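Local coordinates for uncharacterized conserved protein of COG5135 (Nostoc punctiforme, PDB 2I51) that binds flavin mononucleotide and probably acts as a flavoenzyme akin to pyridoxamine 5'-phosphate oxidase, though its substrate is not known, at residues W114-P128 with F141-F155. Sequence-based numbering, arbitrary orientation. Where two conformers were deposited one is given.
Sequences WQELSDAARLQFGWP and FEPSPPDPIEPVPNF. With EDO (1,2-ethanediol), chain E; EDO (1,2-ethanediol), chain I.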
loop_
_atom_site.group_PDB
_atom_site.type_symbol
_atom_site.label_atom_id
_atom_site.label_comp_id
_atom_site.label_asym_id
_atom_site.label_seq_id
_atom_site.Cartn_x
_atom_site.Cartn_y
_atom_site.Cartn_z
ATOM N N TRP A 114 -19.680 14.554 -2.077
ATOM C CA TRP A 114 -20.865 13.747 -1.761
ATOM C C TRP A 114 -21.814 13.681 -2.938
ATOM O O TRP A 114 -22.336 12.625 -3.301
ATOM C CB TRP A 114 -21.602 14.380 -0.548
ATOM C CG TRP A 114 -22.848 13.662 -0.173
ATOM C CD1 TRP A 114 -24.134 14.094 -0.392
ATOM C CD2 TRP A 114 -22.954 12.421 0.512
ATOM N NE1 TRP A 114 -25.022 13.207 0.144
ATOM C CE2 TRP A 114 -24.333 12.162 0.702
ATOM C CE3 TRP A 114 -22.032 11.495 0.973
ATOM C CZ2 TRP A 114 -24.787 11.047 1.349
ATOM C CZ3 TRP A 114 -22.509 10.368 1.634
ATOM C CH2 TRP A 114 -23.871 10.160 1.796
ATOM N N GLN A 115 -22.103 14.844 -3.512
ATOM C CA GLN A 115 -23.054 14.953 -4.600
ATOM C C GLN A 115 -22.580 14.258 -5.893
ATOM O O GLN A 115 -23.427 13.795 -6.680
ATOM C CB GLN A 115 -23.357 16.411 -4.861
ATOM C CG GLN A 115 -24.160 17.014 -3.707
ATOM C CD GLN A 115 -24.523 18.447 -3.962
ATOM O OE1 GLN A 115 -24.180 18.986 -5.023
ATOM N NE2 GLN A 115 -25.150 19.110 -2.993
ATOM N N GLU A 116 -21.270 14.202 -6.091
ATOM C CA GLU A 116 -20.682 13.601 -7.270
ATOM C C GLU A 116 -20.643 12.092 -7.221
ATOM O O GLU A 116 -20.420 11.412 -8.257
ATOM C CB GLU A 116 -19.248 14.178 -7.439
ATOM C CG GLU A 116 -19.274 15.614 -7.861
ATOM C CD GLU A 116 -17.995 16.441 -7.657
ATOM O OE1 GLU A 116 -16.962 15.867 -7.270
ATOM O OE2 GLU A 116 -18.046 17.686 -7.913
ATOM N N LEU A 117 -20.786 11.520 -6.044
ATOM C CA LEU A 117 -20.798 10.089 -5.904
ATOM C C LEU A 117 -21.967 9.408 -6.603
ATOM O O LEU A 117 -23.010 10.006 -6.849
ATOM C CB LEU A 117 -20.835 9.696 -4.438
ATOM C CG LEU A 117 -19.655 10.161 -3.579
ATOM C CD1 LEU A 117 -19.903 9.684 -2.155
ATOM C CD2 LEU A 117 -18.316 9.633 -4.084
ATOM N N SER A 118 -21.820 8.101 -6.883
ATOM C CA SER A 118 -22.993 7.341 -7.217
ATOM C C SER A 118 -23.912 7.045 -6.013
ATOM O O SER A 118 -23.503 7.123 -4.857
ATOM C CB SER A 118 -22.590 5.975 -7.822
ATOM O OG SER A 118 -21.885 5.246 -6.840
ATOM N N ASP A 119 -25.150 6.639 -6.291
ATOM C CA ASP A 119 -26.017 6.152 -5.223
ATOM C C ASP A 119 -25.372 5.025 -4.462
ATOM O O ASP A 119 -25.464 4.965 -3.259
ATOM C CB ASP A 119 -27.393 5.711 -5.750
ATOM C CG ASP A 119 -28.290 6.862 -6.134
ATOM O OD1 ASP A 119 -28.184 7.974 -5.537
ATOM O OD2 ASP A 119 -29.190 6.635 -6.983
ATOM N N ALA A 120 -24.744 4.094 -5.184
ATOM C CA ALA A 120 -24.113 2.955 -4.507
ATOM C C ALA A 120 -23.064 3.378 -3.486
ATOM O O ALA A 120 -22.969 2.816 -2.367
ATOM C CB ALA A 120 -23.481 1.989 -5.574
ATOM N N ALA A 121 -22.266 4.368 -3.869
ATOM C CA ALA A 121 -21.202 4.834 -3.052
ATOM C C ALA A 121 -21.795 5.554 -1.829
ATOM O O ALA A 121 -21.334 5.341 -0.713
ATOM C CB ALA A 121 -20.227 5.743 -3.824
ATOM N N ARG A 122 -22.828 6.391 -2.026
ATOM C CA ARG A 122 -23.450 7.022 -0.840
ATOM C C ARG A 122 -24.097 6.025 0.116
ATOM O O ARG A 122 -24.044 6.182 1.324
ATOM C CB ARG A 122 -24.480 8.065 -1.250
ATOM C CG ARG A 122 -23.899 9.359 -1.828
ATOM C CD ARG A 122 -24.963 10.419 -2.064
ATOM N NE ARG A 122 -25.786 10.132 -3.247
ATOM C CZ ARG A 122 -25.447 10.472 -4.481
ATOM N NH1 ARG A 122 -24.389 11.238 -4.727
ATOM N NH2 ARG A 122 -26.175 10.022 -5.482
ATOM N N LEU A 123 -24.715 4.966 -0.463
ATOM C CA LEU A 123 -25.450 3.957 0.320
ATOM C C LEU A 123 -24.526 3.287 1.352
ATOM O O LEU A 123 -24.950 2.970 2.458
ATOM C CB LEU A 123 -26.074 2.881 -0.603
ATOM C CG LEU A 123 -27.418 3.146 -1.311
ATOM C CD1 LEU A 123 -27.647 2.177 -2.464
ATOM C CD2 LEU A 123 -28.592 3.043 -0.344
ATOM N N GLN A 124 -23.272 3.078 1.009
ATOM C CA GLN A 124 -22.346 2.393 1.921
ATOM C C GLN A 124 -22.146 3.107 3.235
ATOM O O GLN A 124 -21.830 2.488 4.234
ATOM C CB GLN A 124 -20.976 2.164 1.280
ATOM C CG GLN A 124 -20.965 1.283 0.099
ATOM C CD GLN A 124 -19.551 0.754 -0.252
ATOM O OE1 GLN A 124 -18.576 0.985 0.472
ATOM N NE2 GLN A 124 -19.464 0.033 -1.356
ATOM N N PHE A 125 -22.358 4.428 3.262
ATOM C CA PHE A 125 -22.229 5.156 4.514
ATOM C C PHE A 125 -23.381 4.830 5.481
ATOM O O PHE A 125 -23.278 5.141 6.666
ATOM C CB PHE A 125 -22.086 6.659 4.227
ATOM C CG PHE A 125 -20.757 6.979 3.585
ATOM C CD1 PHE A 125 -19.633 7.203 4.364
ATOM C CD2 PHE A 125 -20.602 6.886 2.207
ATOM C CE1 PHE A 125 -18.421 7.393 3.806
ATOM C CE2 PHE A 125 -19.367 7.057 1.629
ATOM C CZ PHE A 125 -18.250 7.315 2.443
ATOM N N GLY A 126 -24.420 4.132 4.991
ATOM C CA GLY A 126 -25.496 3.657 5.842
ATOM C C GLY A 126 -25.350 2.234 6.325
ATOM O O GLY A 126 -26.232 1.708 7.019
ATOM N N TRP A 127 -24.238 1.606 5.995
ATOM C CA TRP A 127 -23.958 0.230 6.436
ATOM C C TRP A 127 -23.611 0.166 7.927
ATOM O O TRP A 127 -23.303 1.172 8.555
ATOM C CB TRP A 127 -22.805 -0.353 5.617
ATOM C CG TRP A 127 -23.148 -0.720 4.208
ATOM C CD1 TRP A 127 -24.346 -0.574 3.573
ATOM C CD2 TRP A 127 -22.260 -1.300 3.260
ATOM N NE1 TRP A 127 -24.243 -1.014 2.276
ATOM C CE2 TRP A 127 -22.967 -1.470 2.061
ATOM C CE3 TRP A 127 -20.914 -1.681 3.316
ATOM C CZ2 TRP A 127 -22.402 -2.024 0.938
ATOM C CZ3 TRP A 127 -20.341 -2.196 2.187
ATOM C CH2 TRP A 127 -21.090 -2.393 1.019
ATOM N N PRO A 128 -23.747 -1.022 8.534
ATOM C CA PRO A 128 -23.422 -1.112 9.945
ATOM C C PRO A 128 -21.972 -0.837 10.268
ATOM O O PRO A 128 -21.142 -0.816 9.372
ATOM C CB PRO A 128 -23.818 -2.550 10.322
ATOM C CG PRO A 128 -24.025 -3.261 9.081
ATOM C CD PRO A 128 -24.272 -2.269 7.974
ATOM N N PHE A 141 -27.592 -4.123 5.040
ATOM C CA PHE A 141 -26.724 -3.650 3.966
ATOM C C PHE A 141 -27.480 -3.089 2.772
ATOM O O PHE A 141 -26.858 -2.692 1.780
ATOM C CB PHE A 141 -25.770 -4.781 3.555
ATOM C CG PHE A 141 -24.793 -5.100 4.629
ATOM C CD1 PHE A 141 -23.605 -4.393 4.715
ATOM C CD2 PHE A 141 -25.066 -6.062 5.599
ATOM C CE1 PHE A 141 -22.707 -4.620 5.727
ATOM C CE2 PHE A 141 -24.182 -6.285 6.615
ATOM C CZ PHE A 141 -22.971 -5.572 6.663
ATOM N N GLU A 142 -28.803 -2.986 2.924
ATOM C CA GLU A 142 -29.715 -2.485 1.893
ATOM C C GLU A 142 -30.554 -1.339 2.423
ATOM O O GLU A 142 -31.754 -1.344 2.280
ATOM C CB GLU A 142 -30.659 -3.622 1.446
ATOM C CG GLU A 142 -29.911 -4.825 0.877
ATOM C CD GLU A 142 -30.797 -6.020 0.558
ATOM O OE1 GLU A 142 -31.959 -6.077 1.017
ATOM O OE2 GLU A 142 -30.290 -6.940 -0.127
ATOM N N PRO A 143 -29.894 -0.325 3.035
ATOM C CA PRO A 143 -30.692 0.808 3.513
ATOM C C PRO A 143 -31.253 1.634 2.361
ATOM O O PRO A 143 -30.754 1.545 1.251
ATOM C CB PRO A 143 -29.664 1.625 4.301
ATOM C CG PRO A 143 -28.416 1.369 3.646
ATOM C CD PRO A 143 -28.457 -0.122 3.278
ATOM N N SER A 144 -32.266 2.449 2.613
ATOM C CA SER A 144 -32.751 3.404 1.605
ATOM C C SER A 144 -31.637 4.395 1.340
ATOM O O SER A 144 -30.853 4.711 2.225
ATOM C CB SER A 144 -33.924 4.162 2.175
ATOM O OG SER A 144 -34.697 4.784 1.173
ATOM N N PRO A 145 -31.554 4.910 0.103
ATOM C CA PRO A 145 -30.460 5.829 -0.203
ATOM C C PRO A 145 -30.528 7.037 0.676
ATOM O O PRO A 145 -31.602 7.533 0.951
ATOM C CB PRO A 145 -30.819 6.319 -1.626
ATOM C CG PRO A 145 -32.287 6.084 -1.754
ATOM C CD PRO A 145 -32.464 4.772 -1.050
ATOM N N PRO A 146 -29.368 7.548 1.102
ATOM C CA PRO A 146 -29.409 8.800 1.820
ATOM C C PRO A 146 -29.735 9.996 0.913
ATOM O O PRO A 146 -29.734 9.894 -0.327
ATOM C CB PRO A 146 -28.011 8.903 2.407
ATOM C CG PRO A 146 -27.197 8.248 1.460
ATOM C CD PRO A 146 -28.005 7.057 0.970
ATOM N N ASP A 147 -29.946 11.140 1.533
ATOM C CA ASP A 147 -30.134 12.407 0.799
ATOM C C ASP A 147 -28.944 12.598 -0.145
ATOM O O ASP A 147 -27.817 12.600 0.299
ATOM C CB ASP A 147 -30.145 13.540 1.834
ATOM C CG ASP A 147 -30.503 14.856 1.285
ATOM O OD1 ASP A 147 -30.057 15.154 0.166
ATOM O OD2 ASP A 147 -31.164 15.642 1.944
ATOM N N PRO A 148 -29.196 12.721 -1.454
ATOM C CA PRO A 148 -28.080 12.812 -2.391
ATOM C C PRO A 148 -27.490 14.210 -2.505
ATOM O O PRO A 148 -26.469 14.402 -3.175
ATOM C CB PRO A 148 -28.731 12.395 -3.713
ATOM C CG PRO A 148 -30.156 12.865 -3.584
ATOM C CD PRO A 148 -30.498 12.557 -2.144
ATOM N N ILE A 149 -28.079 15.155 -1.789
ATOM C CA ILE A 149 -27.646 16.553 -1.785
ATOM C C ILE A 149 -26.790 16.868 -0.541
ATOM O O ILE A 149 -25.829 17.647 -0.578
ATOM C CB ILE A 149 -28.870 17.508 -1.834
ATOM C CG1 ILE A 149 -29.708 17.210 -3.065
ATOM C CG2 ILE A 149 -28.482 18.985 -1.752
ATOM C CD1 ILE A 149 -28.974 17.308 -4.339
ATOM N N GLU A 150 -27.175 16.294 0.610
ATOM C CA GLU A 150 -26.659 16.685 1.918
ATOM C C GLU A 150 -25.914 15.535 2.557
ATOM O O GLU A 150 -26.517 14.505 2.831
ATOM C CB GLU A 150 -27.846 17.088 2.803
ATOM C CG GLU A 150 -28.706 18.173 2.160
ATOM C CD GLU A 150 -29.532 19.026 3.070
ATOM O OE1 GLU A 150 -29.468 18.905 4.315
ATOM O OE2 GLU A 150 -30.274 19.904 2.564
ATOM N N PRO A 151 -24.615 15.650 2.800
ATOM C CA PRO A 151 -23.832 14.531 3.306
ATOM C C PRO A 151 -24.238 14.064 4.677
ATOM O O PRO A 151 -24.608 14.863 5.520
ATOM C CB PRO A 151 -22.386 15.050 3.296
ATOM C CG PRO A 151 -22.488 16.515 3.228
ATOM C CD PRO A 151 -23.778 16.847 2.526
ATOM N N VAL A 152 -24.104 12.748 4.911
ATOM C CA VAL A 152 -24.392 12.179 6.222
ATOM C C VAL A 152 -23.215 12.442 7.165
ATOM O O VAL A 152 -22.101 12.676 6.713
ATOM C CB VAL A 152 -24.710 10.669 6.088
ATOM C CG1 VAL A 152 -25.971 10.443 5.239
ATOM C CG2 VAL A 152 -23.514 9.926 5.531
ATOM N N PRO A 153 -23.467 12.422 8.473
ATOM C CA PRO A 153 -22.442 12.858 9.410
ATOM C C PRO A 153 -21.198 12.026 9.427
ATOM O O PRO A 153 -20.141 12.551 9.736
ATOM C CB PRO A 153 -23.125 12.763 10.762
ATOM C CG PRO A 153 -24.562 12.774 10.486
ATOM C CD PRO A 153 -24.757 12.194 9.136
ATOM N N ASN A 154 -21.273 10.763 9.014
ATOM C CA ASN A 154 -20.104 9.912 8.992
ATOM C C ASN A 154 -19.358 9.937 7.651
ATOM O O ASN A 154 -18.386 9.219 7.482
ATOM C CB ASN A 154 -20.444 8.486 9.356
ATOM C CG ASN A 154 -21.522 7.871 8.487
ATOM O OD1 ASN A 154 -22.618 8.436 8.354
ATOM N ND2 ASN A 154 -21.267 6.689 7.961
ATOM N N PHE A 155 -19.813 10.751 6.715
ATOM C CA PHE A 155 -19.078 10.956 5.469
ATOM C C PHE A 155 -17.959 11.954 5.621
ATOM O O PHE A 155 -18.204 13.095 6.034
ATOM C CB PHE A 155 -20.033 11.518 4.413
ATOM C CG PHE A 155 -19.342 11.829 3.106
ATOM C CD1 PHE A 155 -18.908 10.796 2.259
ATOM C CD2 PHE A 155 -19.165 13.142 2.674
ATOM C CE1 PHE A 155 -18.271 11.081 1.067
ATOM C CE2 PHE A 155 -18.492 13.414 1.500
ATOM C CZ PHE A 155 -18.078 12.398 0.684
HETATM C C1 EDO E . -20.998 18.360 -7.418
HETATM O O1 EDO E . -20.380 18.673 -8.673
HETATM C C2 EDO E . -22.098 19.361 -7.129
HETATM O O2 EDO E . -23.329 18.749 -7.504
HETATM C C1 EDO I . -16.686 3.949 2.916
HETATM O O1 EDO I . -18.006 3.739 2.383
HETATM C C2 EDO I . -15.862 4.745 1.910
HETATM O O2 EDO I . -16.310 4.574 0.543
HETATM O O HOH W 1 -26.199 14.096 -5.981
HETATM O O HOH W 2 -28.146 8.753 -2.389
HETATM O O HOH W 3 -25.136 7.589 8.088
#
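W114 lies between a proline-rich chain and R122 of its own segment: P151 covers one face of the indole, R122 CD the other. That chain, 141-155, runs along the end of helix 107-116 and the short helix 119-123, irregular until F155 begins strand 155-169. With CG anti to the backbone N (chi1 178°), the indole is thrown across to it. P151 CA sits 3.5 Å from the centroid of the five-membered ring of W114, almost on the normal, a CH-pi contact. At the rim, W114 NE1 donates to D147 O at 2.9 Å, in the ring plane. The six-membered ring turns its edge onto the face of F155, planes 64° apart, and F155 in turn presents its edge to the face of F125, centroids 5.2 Å apart: two successive T-shaped pairs. I58 of strand 55-60 packs on both phenylalanines.

R122 bends at chi3, which brings its guanidinium under P148, whose CB lies over one face. R122 NH1 donates to W114 O at 2.9 Å, while R122 NH2 makes a salt bridge to D119 OD1. Water 2 joins R122 NE and D119 OD1 to P146 O.

Two side-chain amides add bonds across the contact. Q115 NE2 gives I149 O a nearly straight bond of 2.9 Å, and N154 ND2 meets a lone pair of F125 O at 2.8 Å. Farther along, F141 points its edge at the face of W127, and P128 CD rests on the F141 ring; P174 of the second subunit packs on W127 and F141.

Cut back to an alanine, W114 would probably leave D147 O without its indole donor and a gap between P151 and R122. With six prolines lacking an N-H, the chain meets the helices mainly through ring contacts and its carbonyls, which accept from W114 and Q115; V152 N is left buried with no partner.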